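PDB 4H41: putative alpha-L-fucosidase, which is probably a TIM-barrel glycoside hydrolase that releases alpha-L-fucose from host glycans. Local coordinates for residues B[106-110]-B[154-158]; B[290-294]-B[332-336]. One frame throughout, in Å; residues are numbered along the deposited sequence.

Contact 1: B[106-110]-B[154-158]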
loop_
_atom_site.group_PDB
_atom_site.type_symbol
_atom_site.label_atom_id
_atom_site.label_comp_id
_atom_site.label_asym_id
_atom_site.label_seq_id
_atom_site.Cartn_x
_atom_site.Cartn_y
_atom_site.Cartn_z
ATOM N N LEU B 106 -5.168 29.438 -3.952
ATOM C CA LEU B 106 -5.848 30.712 -3.667
ATOM C C LEU B 106 -6.937 30.995 -4.708
ATOM O O LEU B 106 -8.029 31.426 -4.327
ATOM C CB LEU B 106 -4.854 31.838 -3.593
ATOM C CG LEU B 106 -4.049 31.875 -2.295
ATOM C CD1 LEU B 106 -2.848 32.784 -2.427
ATOM C CD2 LEU B 106 -4.886 32.366 -1.135
ATOM N N ARG B 107 -6.676 30.721 -5.993
ATOM C CA ARG B 107 -7.671 30.933 -7.056
ATOM C C ARG B 107 -8.831 29.955 -6.903
ATOM O O ARG B 107 -9.985 30.334 -7.070
ATOM C CB ARG B 107 -7.039 30.811 -8.448
ATOM C CG ARG B 107 -6.211 32.038 -8.811
ATOM C CD ARG B 107 -5.739 32.023 -10.256
ATOM N NE ARG B 107 -4.743 30.983 -10.499
ATOM C CZ ARG B 107 -4.958 29.791 -11.039
ATOM N NH1 ARG B 107 -6.182 29.437 -11.428
ATOM N NH2 ARG B 107 -3.951 28.934 -11.190
ATOM N N LEU B 108 -8.537 28.696 -6.573
ATOM C CA LEU B 108 -9.593 27.703 -6.399
ATOM C C LEU B 108 -10.423 28.024 -5.151
ATOM O O LEU B 108 -11.644 27.911 -5.197
ATOM C CB LEU B 108 -9.015 26.285 -6.318
ATOM C CG LEU B 108 -8.399 25.769 -7.612
ATOM C CD1 LEU B 108 -7.765 24.409 -7.401
ATOM C CD2 LEU B 108 -9.448 25.698 -8.757
ATOM N N ALA B 109 -9.781 28.450 -4.052
ATOM C CA ALA B 109 -10.510 28.828 -2.839
ATOM C C ALA B 109 -11.440 29.984 -3.126
ATOM O O ALA B 109 -12.587 29.968 -2.661
ATOM C CB ALA B 109 -9.551 29.178 -1.708
ATOM N N GLU B 110 -11.000 30.951 -3.943
ATOM C CA GLU B 110 -11.866 32.077 -4.263
ATOM C C GLU B 110 -13.033 31.642 -5.147
ATOM O O GLU B 110 -14.174 32.050 -4.922
ATOM C CB GLU B 110 -11.073 33.179 -4.947
ATOM C CG GLU B 110 -11.925 34.401 -5.242
ATOM C CD GLU B 110 -11.181 35.615 -5.746
ATOM O OE1 GLU B 110 -9.935 35.542 -5.874
ATOM O OE2 GLU B 110 -11.858 36.626 -6.048
ATOM N N TYR B 154 -4.737 38.327 -3.009
ATOM C CA TYR B 154 -5.782 37.329 -3.185
ATOM C C TYR B 154 -6.774 37.385 -2.029
ATOM O O TYR B 154 -6.402 37.215 -0.859
ATOM C CB TYR B 154 -5.167 35.920 -3.259
ATOM C CG TYR B 154 -4.248 35.655 -4.436
ATOM C CD1 TYR B 154 -2.950 36.153 -4.458
ATOM C CD2 TYR B 154 -4.648 34.840 -5.491
ATOM C CE1 TYR B 154 -2.084 35.886 -5.520
ATOM C CE2 TYR B 154 -3.784 34.542 -6.543
ATOM C CZ TYR B 154 -2.490 35.048 -6.543
ATOM O OH TYR B 154 -1.582 34.697 -7.522
ATOM N N LYS B 155 -8.052 37.547 -2.390
ATOM C CA LYS B 155 -9.188 37.650 -1.483
ATOM C C LYS B 155 -9.306 36.459 -0.553
ATOM O O LYS B 155 -9.678 36.624 0.599
ATOM C CB LYS B 155 -10.457 37.743 -2.358
ATOM C CG LYS B 155 -11.808 37.812 -1.666
ATOM C CD LYS B 155 -12.864 37.853 -2.749
ATOM C CE LYS B 155 -14.293 37.819 -2.278
ATOM N NZ LYS B 155 -15.225 37.745 -3.440
ATOM N N SER B 156 -8.993 35.261 -1.041
ATOM C CA SER B 156 -9.197 34.044 -0.263
ATOM C C SER B 156 -8.098 33.763 0.784
ATOM O O SER B 156 -8.244 32.826 1.547
ATOM C CB SER B 156 -9.348 32.877 -1.213
ATOM O OG SER B 156 -8.149 32.716 -1.950
ATOM N N PHE B 157 -7.018 34.554 0.839
ATOM C CA PHE B 157 -5.978 34.354 1.862
ATOM C C PHE B 157 -6.570 34.736 3.218
ATOM O O PHE B 157 -6.700 35.922 3.525
ATOM C CB PHE B 157 -4.730 35.187 1.523
ATOM C CG PHE B 157 -3.488 34.758 2.278
ATOM C CD1 PHE B 157 -3.376 34.964 3.646
ATOM C CD2 PHE B 157 -2.395 34.233 1.605
ATOM C CE1 PHE B 157 -2.226 34.580 4.339
ATOM C CE2 PHE B 157 -1.228 33.887 2.295
ATOM C CZ PHE B 157 -1.150 34.065 3.655
ATOM N N GLY B 158 -6.937 33.742 4.019
ATOM C CA GLY B 158 -7.671 33.977 5.247
ATOM C C GLY B 158 -7.091 33.565 6.564
ATOM O O GLY B 158 -7.760 33.721 7.582
HETATM O O HOH W 1 -8.174 34.470 -4.037
HETATM O O HOH W 2 -8.600 37.886 -5.258
#
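Ser-156 reaches across to helix 101-111 and gives its hydroxyl proton to the backbone carbonyl of Leu-106, with OG 2.7 Å from O. The bond joins an outer helix of a TIM barrel to the turn that leads into strand 157-162, the fourth strand of the barrel. With chi1 at 63°, OG sits between its own backbone N and carbonyl carbon and faces the helix; it meets the Leu-106 carbonyl at a C=O...OG angle of 118°. The same oxygen already accepts the helical bond from Glu-110 N, and water 1 donates to it as well.

Beside this polar point the Leu-106 side chain spreads over the turn. CD1 lies over one face of the Tyr-154 ring, a CH-pi contact 4.0 Å from the ring centroid, while CB comes within 3.6 Å of CD2 at the rim of that ring. The other branch of Leu-106, CD2, is directed at Phe-157, 3.9 Å from its CB. Arg-107 brings its CG to the edge of the tyrosine ring. Asp-103, one turn earlier in the helix, bonds both the Tyr-154 hydroxyl and the Arg-107 guanidinium, and Glu-53 also pairs with the latter.

Tyr-154 to Phe-157 form a type I beta turn, closed by Phe-157 N to Tyr-154 O; the backbone N of Lys-155 and of Ser-156 each donate to a water. Farther in, Phe-116 of strand 115-119 packs against Leu-106 and Ala-109. Lys-155, Phe-157 and Gly-158 also line a pocket holding a bound polyether, probably from the crystallisation liquor. At the outer end, Glu-110 OE1 accepts from both waters, each 2.8 Å away: water 1 continues to Ser-156 N and water 2 to Lys-155 N.

Contact 2: B[290-294]-B[332-336]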
loop_
_atom_site.group_PDB
_atom_site.type_symbol
_atom_site.label_atom_id
_atom_site.label_comp_id
_atom_site.label_asym_id
_atom_site.label_seq_id
_atom_site.Cartn_x
_atom_site.Cartn_y
_atom_site.Cartn_z
ATOM N N PHE B 290 -15.183 4.001 8.107
ATOM C CA PHE B 290 -16.170 5.029 8.412
ATOM C C PHE B 290 -16.583 5.044 9.896
ATOM O O PHE B 290 -16.604 6.109 10.517
ATOM C CB PHE B 290 -17.427 4.859 7.556
ATOM C CG PHE B 290 -18.508 5.816 8.011
ATOM C CD1 PHE B 290 -18.305 7.190 7.973
ATOM C CD2 PHE B 290 -19.650 5.343 8.627
ATOM C CE1 PHE B 290 -19.278 8.067 8.467
ATOM C CE2 PHE B 290 -20.591 6.222 9.166
ATOM C CZ PHE B 290 -20.413 7.573 9.042
ATOM N N ASP B 291 -16.897 3.887 10.468
ATOM C CA ASP B 291 -17.355 3.867 11.884
ATOM C C ASP B 291 -16.325 4.415 12.832
ATOM O O ASP B 291 -16.691 5.046 13.810
ATOM C CB ASP B 291 -17.802 2.476 12.355
ATOM C CG ASP B 291 -19.271 2.177 12.084
ATOM O OD1 ASP B 291 -20.023 3.125 11.736
ATOM O OD2 ASP B 291 -19.698 1.026 12.343
ATOM N N LYS B 292 -15.028 4.297 12.506
ATOM C CA LYS B 292 -14.006 4.905 13.368
ATOM C C LYS B 292 -14.049 6.417 13.252
ATOM O O LYS B 292 -13.972 7.120 14.277
ATOM C CB LYS B 292 -12.614 4.389 13.021
ATOM C CG LYS B 292 -12.418 2.918 13.383
ATOM C CD LYS B 292 -11.088 2.391 12.854
ATOM C CE LYS B 292 -10.931 0.903 13.145
ATOM N NZ LYS B 292 -9.585 0.439 12.704
ATOM N N LEU B 293 -14.170 6.938 12.021
ATOM C CA LEU B 293 -14.263 8.383 11.800
ATOM C C LEU B 293 -15.530 8.906 12.515
ATOM O O LEU B 293 -15.506 9.950 13.180
ATOM C CB LEU B 293 -14.328 8.713 10.315
ATOM C CG LEU B 293 -14.409 10.211 9.989
ATOM C CD1 LEU B 293 -13.256 10.990 10.551
ATOM C CD2 LEU B 293 -14.435 10.449 8.486
ATOM N N ARG B 294 -16.629 8.173 12.358
ATOM C CA ARG B 294 -17.934 8.550 12.948
ATOM C C ARG B 294 -17.765 8.676 14.461
ATOM O O ARG B 294 -18.244 9.607 15.049
ATOM C CB ARG B 294 -19.022 7.506 12.602
ATOM C CG ARG B 294 -20.316 7.859 13.186
ATOM C CD ARG B 294 -21.400 6.846 12.986
ATOM N NE ARG B 294 -21.015 5.489 13.302
ATOM C CZ ARG B 294 -20.976 4.929 14.507
ATOM N NH1 ARG B 294 -21.331 5.618 15.582
ATOM N NH2 ARG B 294 -20.639 3.662 14.639
ATOM N N ARG B 332 -20.455 6.872 2.508
ATOM C CA ARG B 332 -20.923 6.537 3.883
ATOM C C ARG B 332 -21.098 7.801 4.714
ATOM O O ARG B 332 -22.052 7.909 5.499
ATOM C CB ARG B 332 -19.948 5.591 4.593
ATOM C CG ARG B 332 -19.660 4.255 3.918
ATOM C CD ARG B 332 -20.823 3.266 3.849
ATOM N NE ARG B 332 -21.857 3.627 2.873
ATOM C CZ ARG B 332 -21.740 3.586 1.545
ATOM N NH1 ARG B 332 -20.622 3.140 0.971
ATOM N NH2 ARG B 332 -22.741 3.976 0.781
ATOM N N TYR B 333 -20.179 8.762 4.542
ATOM C CA TYR B 333 -20.205 10.065 5.225
ATOM C C TYR B 333 -21.444 10.853 4.827
ATOM O O TYR B 333 -22.183 11.354 5.690
ATOM C CB TYR B 333 -18.914 10.818 4.888
ATOM C CG TYR B 333 -18.788 12.159 5.539
ATOM C CD1 TYR B 333 -19.311 13.291 4.940
ATOM C CD2 TYR B 333 -18.148 12.303 6.765
ATOM C CE1 TYR B 333 -19.206 14.544 5.544
ATOM C CE2 TYR B 333 -17.988 13.560 7.353
ATOM C CZ TYR B 333 -18.544 14.672 6.753
ATOM O OH TYR B 333 -18.463 15.888 7.367
ATOM N N ARG B 334 -21.724 10.932 3.535
ATOM C CA ARG B 334 -22.915 11.632 3.065
ATOM C C ARG B 334 -24.190 10.999 3.547
ATOM O O ARG B 334 -25.173 11.708 3.799
ATOM C CB ARG B 334 -22.949 11.691 1.526
ATOM C CG ARG B 334 -21.937 12.663 0.940
ATOM C CD ARG B 334 -22.383 13.204 -0.388
ATOM N NE ARG B 334 -22.587 12.120 -1.338
ATOM C CZ ARG B 334 -23.760 11.703 -1.817
ATOM N NH1 ARG B 334 -24.893 12.276 -1.424
ATOM N NH2 ARG B 334 -23.806 10.723 -2.702
ATOM N N GLU B 335 -24.217 9.660 3.629
ATOM C CA GLU B 335 -25.402 8.980 4.116
ATOM C C GLU B 335 -25.681 9.298 5.604
ATOM O O GLU B 335 -26.797 9.621 5.987
ATOM C CB GLU B 335 -25.252 7.454 3.909
ATOM C CG GLU B 335 -25.460 7.097 2.458
ATOM C CD GLU B 335 -25.235 5.647 2.076
ATOM O OE1 GLU B 335 -24.812 4.868 2.958
ATOM O OE2 GLU B 335 -25.352 5.323 0.872
ATOM N N TYR B 336 -24.662 9.263 6.424
ATOM C CA TYR B 336 -24.773 9.548 7.862
ATOM C C TYR B 336 -25.155 10.976 8.143
ATOM O O TYR B 336 -25.932 11.206 9.066
ATOM C CB TYR B 336 -23.437 9.200 8.530
ATOM C CG TYR B 336 -23.348 9.525 10.003
ATOM C CD1 TYR B 336 -23.888 8.674 10.964
ATOM C CD2 TYR B 336 -22.741 10.695 10.441
ATOM C CE1 TYR B 336 -23.798 8.976 12.327
ATOM C CE2 TYR B 336 -22.678 11.019 11.801
ATOM C CZ TYR B 336 -23.151 10.134 12.736
ATOM O OH TYR B 336 -23.035 10.485 14.060
#
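Phe-290, in the first turn of helix 290-302, meets Arg-332 of helix 324-337 with a face of its ring and Tyr-336 with an edge; the axes of the two short segments cross at -47°. Their closest approach is 10.9 Å. These are neighbouring helices on the outside of the TIM barrel. The phenyl group swings toward the partner helix because CG is anti to the backbone N (chi1 173°), and Arg-332 CB lies over one of its faces, 3.7 Å from CG of Phe-290. At the far end of the ring, CZ meets CB of Tyr-336 at 3.5 Å. The two aromatics form an offset edge-to-face pair, the edge of Phe-290 toward the face of Tyr-336, with planes at 63°.

Arg-294 covers part of the tyrosine ring with its aliphatic chain. CG stands over the face, 4.0 Å from the ring centroid, and CD touches CE1 of Tyr-336 at 3.3 Å. A bend at chi3 then carries the guanidinium back to its own helix, where NE lies 3.0 Å from Asp-291 OD1 in a salt bridge. Arg-332 behaves alike: bends at chi2 and chi3 lead its tip away from Phe-290, and NE and NH2 grip OE1 of Glu-335 side-on, from one face of the carboxylate. Asn-50 of the second subunit bonds both Phe-290 N and Arg-332 NH1, which places the contact beside a subunit interface. The Tyr-336 hydroxyl is bonded to Asn-30 N.

Between the segments the arginines thus act through methylenes, and their charges are paired within each helix. The helix-helix contact itself is apolar and aromatic, with dispersion and CH-pi attraction as its likely main forces.

Overall arrangement
From the N terminus, the chain lays down the first barrel strands and helix 101-111, then passes through strand 115-119 and helix 136-151 before residues 154-158 return to that helix. Contact 1 thereby closes a loop of 43 intervening residues that includes the third strand, at the entry to the fourth. The fifth to seventh strands follow before contact 2 opens at helix 290-302; it closes after 37 intervening residues, with strand 307-310 among them completing the barrel. The loops are in series, neither nested nor crossed. The centres of contacts 1 and 2 lie about 29 Å apart. Contact 1 ties helix to strand entry, whereas contact 2 pairs two outer helices near the C terminus.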